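Local coordinates for cell surface protein (Putative S-layer protein) (Clostridioides difficile R20291, PDB 5NJL), which probably acts as a cell-wall adhesin of the S-layer, built as an elongated three-domain protein that mediates cell adhesion in vitro, at residues Tyr123-Lys129 with Ile141-Lys146. Sequence-based numbering, arbitrary orientation.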
loop_
_atom_site.group_PDB
_atom_site.type_symbol
_atom_site.label_atom_id
_atom_site.label_comp_id
_atom_site.label_asym_id
_atom_site.label_seq_id
_atom_site.Cartn_x
_atom_site.Cartn_y
_atom_site.Cartn_z
ATOM N N TYR A 123 -30.196 16.625 13.283
ATOM C CA TYR A 123 -30.247 18.076 13.340
ATOM C C TYR A 123 -31.662 18.667 13.401
ATOM O O TYR A 123 -31.847 19.739 13.980
ATOM C CB TYR A 123 -29.546 18.703 12.146
ATOM C CG TYR A 123 -28.067 18.437 12.029
ATOM C CD1 TYR A 123 -27.150 19.131 12.817
ATOM C CD2 TYR A 123 -27.580 17.560 11.058
ATOM C CE1 TYR A 123 -25.790 18.919 12.676
ATOM C CE2 TYR A 123 -26.212 17.338 10.901
ATOM C CZ TYR A 123 -25.327 18.015 11.704
ATOM O OH TYR A 123 -23.976 17.805 11.556
ATOM N N LYS A 124 -32.626 17.968 12.808
ATOM C CA LYS A 124 -34.028 18.393 12.819
ATOM C C LYS A 124 -34.660 18.369 14.208
ATOM O O LYS A 124 -35.482 19.214 14.518
ATOM C CB LYS A 124 -34.854 17.495 11.892
ATOM C CG LYS A 124 -36.261 18.004 11.611
ATOM C CD LYS A 124 -36.946 17.121 10.581
ATOM C CE LYS A 124 -38.380 17.582 10.319
ATOM N NZ LYS A 124 -38.462 18.958 9.741
ATOM N N VAL A 125 -34.292 17.383 15.020
ATOM C CA VAL A 125 -34.960 17.121 16.285
ATOM C C VAL A 125 -34.100 17.391 17.521
ATOM O O VAL A 125 -34.583 17.210 18.640
ATOM C CB VAL A 125 -35.476 15.664 16.317
ATOM C CG1 VAL A 125 -36.520 15.486 15.214
ATOM C CG2 VAL A 125 -34.329 14.638 16.202
ATOM N N ALA A 126 -32.845 17.806 17.320
ATOM C CA ALA A 126 -31.909 18.018 18.433
ATOM C C ALA A 126 -31.021 19.228 18.237
ATOM O O ALA A 126 -30.638 19.534 17.095
ATOM C CB ALA A 126 -31.062 16.763 18.637
ATOM N N ASP A 127 -30.692 19.907 19.347
ATOM C CA ASP A 127 -29.649 20.928 19.390
ATOM C C ASP A 127 -28.327 20.158 19.423
ATOM O O ASP A 127 -28.225 19.156 20.122
ATOM C CB ASP A 127 -29.670 21.769 20.675
ATOM C CG ASP A 127 -31.002 22.383 20.985
ATOM O OD1 ASP A 127 -31.663 22.913 20.045
ATOM O OD2 ASP A 127 -31.355 22.349 22.198
ATOM N N VAL A 128 -27.317 20.646 18.714
ATOM C CA VAL A 128 -26.062 19.891 18.538
ATOM C C VAL A 128 -24.913 20.771 18.923
ATOM O O VAL A 128 -24.838 21.937 18.492
ATOM C CB VAL A 128 -25.864 19.428 17.067
ATOM C CG1 VAL A 128 -24.549 18.665 16.914
ATOM C CG2 VAL A 128 -27.011 18.544 16.636
ATOM N N LYS A 129 -24.008 20.223 19.724
ATOM C CA LYS A 129 -22.705 20.798 19.928
ATOM C C LYS A 129 -21.655 19.794 19.552
ATOM O O LYS A 129 -21.810 18.596 19.803
ATOM C CB LYS A 129 -22.488 21.167 21.386
ATOM C CG LYS A 129 -23.469 22.158 21.950
ATOM C CD LYS A 129 -23.119 23.560 21.579
ATOM C CE LYS A 129 -23.861 24.527 22.478
ATOM N NZ LYS A 129 -23.622 25.864 21.925
ATOM N N ILE A 141 -19.509 14.841 20.695
ATOM C CA ILE A 141 -20.772 15.302 20.166
ATOM C C ILE A 141 -21.824 15.259 21.263
ATOM O O ILE A 141 -22.047 14.209 21.889
ATOM C CB ILE A 141 -21.153 14.459 18.969
ATOM C CG1 ILE A 141 -20.095 14.664 17.855
ATOM C CG2 ILE A 141 -22.527 14.845 18.433
ATOM C CD1 ILE A 141 -20.165 13.603 16.802
ATOM N N THR A 142 -22.488 16.394 21.504
ATOM C CA THR A 142 -23.480 16.479 22.583
ATOM C C THR A 142 -24.794 16.941 21.971
ATOM O O THR A 142 -24.855 17.985 21.311
ATOM C CB THR A 142 -22.985 17.395 23.696
ATOM O OG1 THR A 142 -21.943 16.724 24.410
ATOM C CG2 THR A 142 -24.081 17.775 24.664
ATOM N N LEU A 143 -25.841 16.162 22.232
ATOM C CA LEU A 143 -27.160 16.338 21.652
ATOM C C LEU A 143 -28.158 16.572 22.763
ATOM O O LEU A 143 -28.035 15.994 23.856
ATOM C CB LEU A 143 -27.576 15.081 20.891
ATOM C CG LEU A 143 -26.603 14.516 19.861
ATOM C CD1 LEU A 143 -27.100 13.192 19.309
ATOM C CD2 LEU A 143 -26.385 15.500 18.737
ATOM N N ARG A 144 -29.157 17.397 22.476
ATOM C CA ARG A 144 -30.298 17.559 23.357
ATOM C C ARG A 144 -31.555 17.666 22.525
ATOM O O ARG A 144 -31.549 18.368 21.516
ATOM C CB ARG A 144 -30.036 18.832 24.137
ATOM C CG ARG A 144 -30.999 19.232 25.192
ATOM C CD ARG A 144 -30.388 20.413 25.966
ATOM N NE ARG A 144 -30.391 21.630 25.150
ATOM C CZ ARG A 144 -30.221 22.860 25.608
ATOM N NH1 ARG A 144 -29.960 23.099 26.899
ATOM N NH2 ARG A 144 -30.296 23.870 24.741
ATOM N N ASP A 145 -32.631 17.004 22.942
ATOM C CA ASP A 145 -33.907 17.090 22.235
ATOM C C ASP A 145 -34.375 18.576 22.252
ATOM O O ASP A 145 -34.172 19.275 23.236
ATOM C CB ASP A 145 -35.008 16.240 22.890
ATOM C CG ASP A 145 -34.639 14.762 23.056
ATOM O OD1 ASP A 145 -34.383 14.096 22.032
ATOM O OD2 ASP A 145 -34.694 14.258 24.218
ATOM N N LYS A 146 -34.916 19.051 21.136
ATOM C CA LYS A 146 -35.437 20.430 21.049
ATOM C C LYS A 146 -36.744 20.624 21.816
ATOM O O LYS A 146 -36.955 21.691 22.376
ATOM C CB LYS A 146 -35.665 20.821 19.592
ATOM C CG LYS A 146 -34.370 20.901 18.800
ATOM C CD LYS A 146 -34.629 21.261 17.347
ATOM C CE LYS A 146 -33.366 21.843 16.698
ATOM N NZ LYS A 146 -33.534 21.832 15.229
HETATM O O HOH W 1 -35.273 14.547 19.537
HETATM O O HOH W 2 -26.575 19.885 22.493
#
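I141 opens the pairing through its backbone, where its CA sends a CA-H...O contact to the carbonyl of K129. T142 and K129 then form an antiparallel hydrogen-bonded pair. T142 N donates to K129 O at 2.9 Å, and K129 N donates back to T142 O. A water donates to both T142 O and D127 O, so T142 O has two partners. The T142 hydroxyl turns to T154 on the next strand. L143 is paired with V128 at a non-hydrogen-bonded position. Their side chains lie side by side, and L143 CD2 meets V128 CG2 at 3.8 Å.

R144 pairs with D127. Two backbone bonds join them, D127 N to R144 O at 2.8 Å and R144 N to D127 O. On the same face their side chains form a salt bridge. R144 CG is anti to the backbone N (chi1 -176°), and the chain bends at chi3, which brings the guanidinium side-on to D127 OD2. R144 NE donates to D127 OD2 at 3.2 Å and meets the anti lone pair of that oxygen, the one away from OD1. R144 NH2 reaches the same oxygen at 3.1 Å from above the carboxylate plane. The two flat groups are turned 70° apart.

D145 lies opposite A126, with their side chains diverging. A water bridges D145 OD1 and V125 O, while D145 OD2 bonds to T151. K146 leaves the strand and folds back along the backbone of 123-125. Its N donates to V125 O at 3.1 Å. Its extended chain carries NZ to Y123 O at 3.0 Å, with a weak second bond to K124 O.

The contact is the open end of the beta hairpin 126-133/138-145. Strand 138-145 is central in a three-stranded antiparallel sheet, with 152-158 beyond it. Helix 101-115 packs on the face bearing V128, where I111 also touches I141.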